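Local coordinates for protein myosin-I heavy chain (Dictyostelium discoideum, PDB 5EJR) that is an actin-based ATPase motor acting in adhesion and early phagocytosis, represented here by its tail MyTH4-FERM domain MF2, at residues V294-D302 / S499-Q507; A439-I447 / N457-S465. One frame throughout, in Å; residues are numbered along the deposited sequence.

Overall arrangement
Both contacts lie in the FERM part of this myosin tail, against helix 494-505: contact 1 includes its last turns, contact 2 borders it. In contact 1 the helix meets the chain that leaves the ubiquitin-like lobe after strand 290-296; in contact 2 strands 444-448 and 455-460 of the PTB-like lobe pair. Their centres are about 12 Å apart. The ring of Tyr504 presses on the 439-447 segment, with its CG 3.3 Å from Asn441 O, while the rings of Tyr501 and Phe461 meet edge to face. An ethanediol, probably from the crystallisation liquor, also spans the two, bonded to Asp301 O and Lys442 NZ. Contact 1 thus ties two lobes together, and contact 2 shapes part of the surface under the helix.

Contact 1: residues V294-D302 / S499-Q507; sequences VRRRFFLDD and SVYQFYSSQ. With EDO (1,2-ethanediol), chain E; EDO (1,2-ethanediol), chain B.
Phe298 lies flat against Phe503 of the C-terminal helix in a face-to-face stack, the ring centroids 3.9 Å apart and the planes nearly parallel. Arg297 CG sits over the centre of the opposite face, so the phenylalanine is held between an aliphatic chain and a second ring. With CG beside its own backbone N (chi1 -57°), Phe298 also turns one edge to the face of Tyr504, bringing Phe298 CD1 to 3.6 Å from Tyr504 CE2 with the planes at 86°. A T-shaped pair thus adjoins the stack. Leu300 straddles the next part of the helix surface with its two methyls: CD1 lies 3.7 Å from Phe503 CE1, and CD2 reaches Tyr504 CD1 at 3.8 Å. The tyrosine hydroxyl is the polar centre of the contact. It accepts a nearly straight bond from Phe299 N to Tyr504 OH (3.0 Å, 162°) and donates to a water that in turn donates a hydrogen bond to Arg297 O. A second water bonds to Phe299 O and only weakly to the hydroxyl. A phenylalanine in place of Tyr504 would probably leave Phe299 N and the first water without their hydroxyl partner. The bent Arg297 chain carries NH2 to a hydrogen bond with Ser256 OG, and an ethanediol bridges its NE to Ser499 OG. Aromatic and aliphatic packing thus supplies the surface joining the ubiquitin-like lobe to the PTB-like lobe, while a single hydroxyl, bonded to backbone directly and through water, is likely to fix the course of the exiting loop.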
loop_
_atom_site.group_PDB
_atom_site.type_symbol
_atom_site.label_atom_id
_atom_site.label_comp_id
_atom_site.label_asym_id
_atom_site.label_seq_id
_atom_site.Cartn_x
_atom_site.Cartn_y
_atom_site.Cartn_z
ATOM N N VAL A 294 8.373 5.161 -8.245
ATOM C CA VAL A 294 9.659 4.555 -7.921
ATOM C C VAL A 294 10.611 5.709 -7.630
ATOM O O VAL A 294 10.602 6.729 -8.324
ATOM C CB VAL A 294 10.188 3.585 -9.014
ATOM C CG1 VAL A 294 11.682 3.291 -8.846
ATOM C CG2 VAL A 294 9.398 2.277 -8.995
ATOM N N ARG A 295 11.373 5.575 -6.552
ATOM C CA ARG A 295 12.345 6.582 -6.154
ATOM C C ARG A 295 13.599 5.867 -5.729
ATOM O O ARG A 295 13.531 4.736 -5.251
ATOM C CB ARG A 295 11.817 7.413 -4.970
ATOM C CG ARG A 295 10.678 8.372 -5.339
ATOM C CD ARG A 295 10.448 9.361 -4.217
ATOM N NE ARG A 295 11.467 10.418 -4.160
ATOM C CZ ARG A 295 11.486 11.494 -4.941
ATOM N NH1 ARG A 295 10.607 11.624 -5.929
ATOM N NH2 ARG A 295 12.412 12.427 -4.770
ATOM N N ARG A 296 14.742 6.531 -5.860
ATOM C CA ARG A 296 15.957 5.934 -5.325
ATOM C C ARG A 296 15.898 6.257 -3.843
ATOM O O ARG A 296 15.739 7.433 -3.447
ATOM C CB ARG A 296 17.238 6.464 -5.965
ATOM C CG ARG A 296 18.401 5.707 -5.319
ATOM C CD ARG A 296 19.666 6.004 -5.952
ATOM N NE ARG A 296 20.793 5.487 -5.184
ATOM C CZ ARG A 296 22.028 5.541 -5.647
ATOM N NH1 ARG A 296 22.268 6.039 -6.856
ATOM N NH2 ARG A 296 23.033 5.100 -4.912
ATOM N N ARG A 297 15.849 5.194 -3.055
ATOM C CA ARG A 297 15.638 5.257 -1.624
ATOM C C ARG A 297 16.933 5.315 -0.845
ATOM O O ARG A 297 17.029 6.094 0.089
ATOM C CB ARG A 297 14.774 4.059 -1.181
ATOM C CG ARG A 297 14.388 4.039 0.327
ATOM C CD ARG A 297 13.333 5.071 0.708
ATOM N NE ARG A 297 12.058 4.854 0.017
ATOM C CZ ARG A 297 11.352 5.814 -0.580
ATOM N NH1 ARG A 297 11.786 7.069 -0.577
ATOM N NH2 ARG A 297 10.204 5.525 -1.184
ATOM N N PHE A 298 17.921 4.494 -1.204
ATOM C CA PHE A 298 19.153 4.401 -0.437
ATOM C C PHE A 298 20.391 4.938 -1.145
ATOM O O PHE A 298 20.577 4.730 -2.333
ATOM C CB PHE A 298 19.369 2.956 0.006
ATOM C CG PHE A 298 18.213 2.401 0.810
ATOM C CD1 PHE A 298 17.993 2.813 2.126
ATOM C CD2 PHE A 298 17.380 1.423 0.277
ATOM C CE1 PHE A 298 16.934 2.275 2.880
ATOM C CE2 PHE A 298 16.330 0.869 1.040
ATOM C CZ PHE A 298 16.108 1.307 2.328
ATOM N N PHE A 299 21.246 5.610 -0.372
ATOM C CA PHE A 299 22.473 6.235 -0.854
ATOM C C PHE A 299 23.575 5.799 0.072
ATOM O O PHE A 299 23.647 6.288 1.193
ATOM C CB PHE A 299 22.323 7.777 -0.850
ATOM C CG PHE A 299 21.362 8.287 -1.898
ATOM C CD1 PHE A 299 19.989 8.315 -1.652
ATOM C CD2 PHE A 299 21.828 8.737 -3.133
ATOM C CE1 PHE A 299 19.099 8.764 -2.633
ATOM C CE2 PHE A 299 20.940 9.196 -4.113
ATOM C CZ PHE A 299 19.584 9.204 -3.862
ATOM N N LEU A 300 24.370 4.814 -0.366
ATOM C CA LEU A 300 25.448 4.201 0.432
ATOM C C LEU A 300 26.822 4.767 0.150
ATOM O O LEU A 300 27.720 4.624 0.981
ATOM C CB LEU A 300 25.459 2.667 0.201
ATOM C CG LEU A 300 24.260 1.908 0.834
ATOM C CD1 LEU A 300 24.346 0.394 0.550
ATOM C CD2 LEU A 300 24.231 2.097 2.353
ATOM N N ASP A 301 26.998 5.390 -1.010
ATOM C CA ASP A 301 28.298 5.958 -1.400
ATOM C C ASP A 301 28.472 7.378 -0.882
ATOM O O ASP A 301 27.480 8.043 -0.604
ATOM C CB ASP A 301 28.516 5.832 -2.913
ATOM C CG ASP A 301 28.363 4.381 -3.360
ATOM O OD1 ASP A 301 28.965 3.490 -2.705
ATOM O OD2 ASP A 301 27.526 4.119 -4.254
ATOM N N ASP A 302 29.711 7.807 -0.670
ATOM C CA ASP A 302 29.986 9.136 -0.111
ATOM C C ASP A 302 29.904 10.206 -1.209
ATOM O O ASP A 302 30.771 10.272 -2.063
ATOM C CB ASP A 302 31.355 9.161 0.616
ATOM C CG ASP A 302 31.699 10.447 1.382
ATOM O OD1 ASP A 302 30.907 11.416 1.320
ATOM O OD2 ASP A 302 32.770 10.485 2.032
ATOM N N SER A 499 12.198 -0.953 7.932
ATOM C CA SER A 499 12.853 -1.324 6.679
ATOM C C SER A 499 14.059 -0.369 6.362
ATOM O O SER A 499 15.155 -0.839 6.047
ATOM C CB SER A 499 11.826 -1.337 5.544
ATOM O OG SER A 499 12.411 -1.015 4.291
ATOM N N VAL A 500 13.855 0.958 6.467
ATOM C CA VAL A 500 14.926 1.944 6.209
ATOM C C VAL A 500 16.031 1.811 7.257
ATOM O O VAL A 500 17.212 1.727 6.904
ATOM C CB VAL A 500 14.354 3.380 6.116
ATOM C CG1 VAL A 500 15.469 4.419 6.048
ATOM C CG2 VAL A 500 13.439 3.501 4.909
ATOM N N TYR A 501 15.662 1.806 8.551
ATOM C CA TYR A 501 16.660 1.622 9.605
ATOM C C TYR A 501 17.445 0.271 9.407
ATOM O O TYR A 501 18.662 0.285 9.433
ATOM C CB TYR A 501 16.020 1.685 11.021
ATOM C CG TYR A 501 17.045 1.501 12.124
ATOM C CD1 TYR A 501 17.438 0.232 12.533
ATOM C CD2 TYR A 501 17.680 2.596 12.701
ATOM C CE1 TYR A 501 18.439 0.056 13.486
ATOM C CE2 TYR A 501 18.665 2.432 13.666
ATOM C CZ TYR A 501 19.052 1.158 14.046
ATOM O OH TYR A 501 20.008 0.981 15.018
ATOM N N GLN A 502 16.763 -0.856 9.214
ATOM C CA GLN A 502 17.464 -2.145 9.018
ATOM C C GLN A 502 18.476 -2.080 7.859
ATOM O O GLN A 502 19.626 -2.496 8.029
ATOM C CB GLN A 502 16.465 -3.308 8.805
ATOM C CG GLN A 502 17.099 -4.667 8.411
ATOM C CD GLN A 502 18.091 -5.246 9.408
ATOM O OE1 GLN A 502 19.014 -5.978 9.031
ATOM N NE2 GLN A 502 17.912 -4.987 10.703
ATOM N N PHE A 503 18.067 -1.505 6.723
ATOM C CA PHE A 503 18.947 -1.427 5.545
ATOM C C PHE A 503 20.229 -0.695 5.823
ATOM O O PHE A 503 21.305 -1.234 5.549
ATOM C CB PHE A 503 18.240 -0.842 4.306
ATOM C CG PHE A 503 19.094 -0.890 3.053
ATOM C CD1 PHE A 503 20.017 0.119 2.775
ATOM C CD2 PHE A 503 18.991 -1.949 2.165
ATOM C CE1 PHE A 503 20.817 0.061 1.632
ATOM C CE2 PHE A 503 19.795 -2.003 1.019
ATOM C CZ PHE A 503 20.692 -0.995 0.759
ATOM N N TYR A 504 20.128 0.513 6.365
ATOM C CA TYR A 504 21.313 1.331 6.619
ATOM C C TYR A 504 22.187 0.844 7.774
ATOM O O TYR A 504 23.419 0.852 7.659
ATOM C CB TYR A 504 20.898 2.779 6.842
ATOM C CG TYR A 504 20.660 3.609 5.596
ATOM C CD1 TYR A 504 21.638 3.722 4.607
ATOM C CD2 TYR A 504 19.513 4.387 5.468
ATOM C CE1 TYR A 504 21.454 4.553 3.499
ATOM C CE2 TYR A 504 19.339 5.252 4.392
ATOM C CZ TYR A 504 20.316 5.342 3.416
ATOM O OH TYR A 504 20.120 6.202 2.365
ATOM N N SER A 505 21.560 0.442 8.904
ATOM C CA SER A 505 22.316 -0.002 10.069
ATOM C C SER A 505 23.046 -1.315 9.805
ATOM O O SER A 505 24.088 -1.534 10.401
ATOM C CB SER A 505 21.409 -0.135 11.290
ATOM O OG SER A 505 20.554 -1.255 11.174
ATOM N N SER A 506 22.501 -2.188 8.938
ATOM C CA SER A 506 23.089 -3.504 8.687
ATOM C C SER A 506 24.368 -3.467 7.838
ATOM O O SER A 506 25.026 -4.500 7.694
ATOM C CB SER A 506 22.059 -4.457 8.091
ATOM O OG SER A 506 21.708 -4.093 6.765
ATOM N N GLN A 507 24.717 -2.287 7.272
ATOM C CA GLN A 507 25.922 -2.142 6.444
ATOM C C GLN A 507 27.215 -2.093 7.292
ATOM O O GLN A 507 27.184 -1.889 8.512
ATOM C CB GLN A 507 25.830 -0.918 5.521
ATOM C CG GLN A 507 24.547 -0.820 4.673
ATOM C CD GLN A 507 24.276 -1.923 3.661
ATOM O OE1 GLN A 507 23.144 -2.418 3.540
ATOM N NE2 GLN A 507 25.265 -2.260 2.843
HETATM C C1 EDO E . 11.842 1.751 1.996
HETATM O O1 EDO E . 11.451 1.898 0.626
HETATM C C2 EDO E . 10.614 1.277 2.865
HETATM O O2 EDO E . 10.453 -0.120 2.655
HETATM C C1 EDO B . 25.587 11.082 1.224
HETATM O O1 EDO B . 26.989 10.965 1.098
HETATM C C2 EDO B . 24.954 9.874 0.528
HETATM O O2 EDO B . 25.502 9.784 -0.801
HETATM O O HOH W 1 17.807 7.451 2.214
HETATM O O HOH W 2 22.644 8.031 3.060
#

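Contact 2: residues A439-I447 / N457-S465; sequences AINKKGVSI and NFWTFQSIS. With EDO (1,2-ethanediol), chain F; EDO (1,2-ethanediol), chain B.
Phe461 folds back from the end of strand 455-460 onto the turn that precedes strand 444-448. Its backbone N donates to Lys443 O (3.3 Å), and CG leaves CB anti to the carbonyl carbon (chi1 -71°), which lays the ring over Gly444. From CG outward one face rests on this glycine, whose CA is 3.5 Å from the ring centroid and almost on the normal. CD2 turns to Lys442 O at 3.6 Å. CE2 continues along that rim to Asn441 O (3.0 Å), CE1 looks to Val445 CG2, and CZ at the tip shares Asn441 O with CE2 and also meets Ile440 CG2, 4.0 Å away. A CB on Gly444 would collide with Trp459 O, and the turn is braced by an Asx motif, Gly444 N to Asn441 OD1. Beyond it Val445 and Trp459 form a hydrogen-bonded pair: Val445 N to Trp459 O and Trp459 N to Val445 O are both 2.9 Å and nearly along the C=O axis. On the face bearing these side chains, the indole edge receives Ile447 CG1, CZ3 being 3.9 Å from it; Phe458 lies on the other, its ring edge toward Ser446 OG. Two antiparallel strands closed by such pairs make a beta hairpin within the four-stranded meander of a PH/PTB-like FERM lobe.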
loop_
_atom_site.group_PDB
_atom_site.type_symbol
_atom_site.label_atom_id
_atom_site.label_comp_id
_atom_site.label_asym_id
_atom_site.label_seq_id
_atom_site.Cartn_x
_atom_site.Cartn_y
_atom_site.Cartn_z
ATOM N N ALA A 439 15.191 11.748 10.432
ATOM C CA ALA A 439 16.007 11.519 9.242
ATOM C C ALA A 439 16.880 10.286 9.444
ATOM O O ALA A 439 17.567 10.185 10.462
ATOM C CB ALA A 439 16.882 12.738 8.968
ATOM N N ILE A 440 16.844 9.338 8.494
ATOM C CA ILE A 440 17.689 8.134 8.577
ATOM C C ILE A 440 18.519 8.096 7.328
ATOM O O ILE A 440 17.970 8.211 6.229
ATOM C CB ILE A 440 16.876 6.824 8.795
ATOM C CG1 ILE A 440 15.953 6.956 10.062
ATOM C CG2 ILE A 440 17.812 5.601 8.919
ATOM C CD1 ILE A 440 14.889 5.812 10.238
ATOM N N ASN A 441 19.852 7.956 7.492
ATOM C CA ASN A 441 20.767 7.894 6.364
ATOM C C ASN A 441 21.857 6.876 6.635
ATOM O O ASN A 441 21.703 6.074 7.566
ATOM C CB ASN A 441 21.316 9.282 6.009
ATOM C CG ASN A 441 22.268 9.843 7.042
ATOM O OD1 ASN A 441 22.366 9.372 8.173
ATOM N ND2 ASN A 441 23.077 10.784 6.629
ATOM N N LYS A 442 22.945 6.885 5.831
ATOM C CA LYS A 442 24.033 5.910 5.974
ATOM C C LYS A 442 24.812 6.044 7.318
ATOM O O LYS A 442 25.425 5.079 7.767
ATOM C CB LYS A 442 24.993 5.983 4.751
ATOM C CG LYS A 442 25.795 7.296 4.666
ATOM C CD LYS A 442 26.852 7.229 3.520
ATOM C CE LYS A 442 28.116 7.994 3.823
ATOM N NZ LYS A 442 27.961 9.448 3.551
ATOM N N LYS A 443 24.776 7.230 7.930
ATOM C CA LYS A 443 25.490 7.557 9.184
ATOM C C LYS A 443 24.685 7.246 10.460
ATOM O O LYS A 443 25.262 6.875 11.486
ATOM C CB LYS A 443 25.876 9.032 9.193
ATOM C CG LYS A 443 26.841 9.412 8.082
ATOM C CD LYS A 443 27.321 10.853 8.252
ATOM C CE LYS A 443 28.325 11.280 7.204
ATOM N NZ LYS A 443 29.621 10.572 7.362
ATOM N N GLY A 444 23.380 7.445 10.410
ATOM C CA GLY A 444 22.548 7.162 11.571
ATOM C C GLY A 444 21.195 7.809 11.523
ATOM O O GLY A 444 20.620 7.982 10.441
ATOM N N VAL A 445 20.701 8.176 12.710
ATOM C CA VAL A 445 19.384 8.755 12.944
ATOM C C VAL A 445 19.538 10.194 13.399
ATOM O O VAL A 445 20.329 10.472 14.307
ATOM C CB VAL A 445 18.614 7.913 14.005
ATOM C CG1 VAL A 445 17.262 8.526 14.322
ATOM C CG2 VAL A 445 18.458 6.457 13.563
ATOM N N SER A 446 18.766 11.095 12.796
ATOM C CA SER A 446 18.761 12.507 13.178
ATOM C C SER A 446 17.333 13.000 13.355
ATOM O O SER A 446 16.384 12.415 12.829
ATOM C CB SER A 446 19.395 13.372 12.085
ATOM O OG SER A 446 20.649 12.901 11.620
ATOM N N ILE A 447 17.197 14.139 14.047
ATOM C CA ILE A 447 15.959 14.880 14.156
ATOM C C ILE A 447 16.282 16.249 13.552
ATOM O O ILE A 447 17.271 16.865 13.947
ATOM C CB ILE A 447 15.392 14.951 15.602
ATOM C CG1 ILE A 447 15.038 13.544 16.143
ATOM C CG2 ILE A 447 14.182 15.910 15.693
ATOM C CD1 ILE A 447 13.891 12.748 15.342
ATOM N N ASN A 457 19.239 16.718 16.763
ATOM C CA ASN A 457 19.812 15.540 17.380
ATOM C C ASN A 457 20.454 14.623 16.358
ATOM O O ASN A 457 20.005 14.582 15.218
ATOM C CB ASN A 457 18.729 14.786 18.114
ATOM C CG ASN A 457 18.396 15.366 19.449
ATOM O OD1 ASN A 457 19.025 15.036 20.460
ATOM N ND2 ASN A 457 17.391 16.236 19.478
ATOM N N PHE A 458 21.494 13.885 16.775
ATOM C CA PHE A 458 22.161 12.921 15.912
ATOM C C PHE A 458 22.724 11.767 16.699
ATOM O O PHE A 458 23.459 11.966 17.672
ATOM C CB PHE A 458 23.253 13.573 15.030
ATOM C CG PHE A 458 23.996 12.561 14.182
ATOM C CD1 PHE A 458 23.373 11.938 13.109
ATOM C CD2 PHE A 458 25.288 12.171 14.513
ATOM C CE1 PHE A 458 24.042 10.970 12.358
ATOM C CE2 PHE A 458 25.969 11.232 13.742
ATOM C CZ PHE A 458 25.339 10.634 12.671
ATOM N N TRP A 459 22.428 10.556 16.237
ATOM C CA TRP A 459 22.892 9.331 16.852
ATOM C C TRP A 459 23.432 8.428 15.747
ATOM O O TRP A 459 22.691 8.061 14.829
ATOM C CB TRP A 459 21.717 8.623 17.568
ATOM C CG TRP A 459 21.031 9.426 18.641
ATOM C CD1 TRP A 459 21.393 9.507 19.953
ATOM C CD2 TRP A 459 19.840 10.219 18.502
ATOM N NE1 TRP A 459 20.494 10.292 20.646
ATOM C CE2 TRP A 459 19.540 10.755 19.777
ATOM C CE3 TRP A 459 18.973 10.499 17.435
ATOM C CZ2 TRP A 459 18.422 11.566 20.007
ATOM C CZ3 TRP A 459 17.864 11.307 17.662
ATOM C CH2 TRP A 459 17.586 11.811 18.941
ATOM N N THR A 460 24.715 8.057 15.834
ATOM C CA THR A 460 25.323 7.147 14.863
ATOM C C THR A 460 24.728 5.763 15.056
ATOM O O THR A 460 24.239 5.460 16.147
ATOM C CB THR A 460 26.851 7.079 15.047
ATOM O OG1 THR A 460 27.136 6.531 16.326
ATOM C CG2 THR A 460 27.532 8.415 14.881
ATOM N N PHE A 461 24.815 4.904 14.041
ATOM C CA PHE A 461 24.345 3.536 14.179
ATOM C C PHE A 461 25.137 2.755 15.234
ATOM O O PHE A 461 24.555 1.918 15.935
ATOM C CB PHE A 461 24.362 2.813 12.833
ATOM C CG PHE A 461 23.300 3.302 11.876
ATOM C CD1 PHE A 461 21.954 3.307 12.243
ATOM C CD2 PHE A 461 23.637 3.722 10.596
ATOM C CE1 PHE A 461 20.965 3.738 11.344
ATOM C CE2 PHE A 461 22.651 4.136 9.699
ATOM C CZ PHE A 461 21.323 4.141 10.076
ATOM N N GLN A 462 26.453 3.064 15.371
ATOM C CA GLN A 462 27.379 2.434 16.334
ATOM C C GLN A 462 26.880 2.642 17.761
ATOM O O GLN A 462 26.962 1.736 18.582
ATOM C CB GLN A 462 28.807 3.029 16.200
ATOM C CG GLN A 462 29.511 2.760 14.853
ATOM C CD GLN A 462 28.790 3.354 13.650
ATOM O OE1 GLN A 462 28.484 4.554 13.597
ATOM N NE2 GLN A 462 28.432 2.502 12.692
ATOM N N SER A 463 26.347 3.843 18.031
ATOM C CA SER A 463 25.835 4.278 19.318
ATOM C C SER A 463 24.412 3.773 19.659
ATOM O O SER A 463 23.906 4.098 20.735
ATOM C CB SER A 463 25.891 5.795 19.406
ATOM O OG SER A 463 24.778 6.382 18.757
ATOM N N ILE A 464 23.774 2.996 18.760
ATOM C CA ILE A 464 22.427 2.457 18.974
ATOM C C ILE A 464 22.548 0.948 19.044
ATOM O O ILE A 464 22.921 0.319 18.050
ATOM C CB ILE A 464 21.391 2.923 17.899
ATOM C CG1 ILE A 464 21.243 4.451 17.869
ATOM C CG2 ILE A 464 20.037 2.232 18.123
ATOM C CD1 ILE A 464 20.828 5.067 16.466
ATOM N N SER A 465 22.260 0.378 20.227
ATOM C CA SER A 465 22.322 -1.067 20.508
ATOM C C SER A 465 21.126 -1.812 19.942
ATOM O O SER A 465 21.269 -2.951 19.502
ATOM C CB SER A 465 22.410 -1.320 22.013
ATOM O OG SER A 465 21.478 -0.534 22.741
HETATM C C1 EDO F . 22.673 13.970 8.508
HETATM O O1 EDO F . 22.702 15.306 8.026
HETATM C C2 EDO F . 24.107 13.447 8.357
HETATM O O2 EDO F . 24.189 12.122 8.795
HETATM C C1 EDO B . 25.587 11.082 1.224
HETATM O O1 EDO B . 26.989 10.965 1.098
HETATM C C2 EDO B . 24.954 9.874 0.528
HETATM O O2 EDO B . 25.502 9.784 -0.801
HETATM O O HOH W 3 27.483 3.146 9.700
HETATM O O HOH W 4 27.819 6.289 11.556
#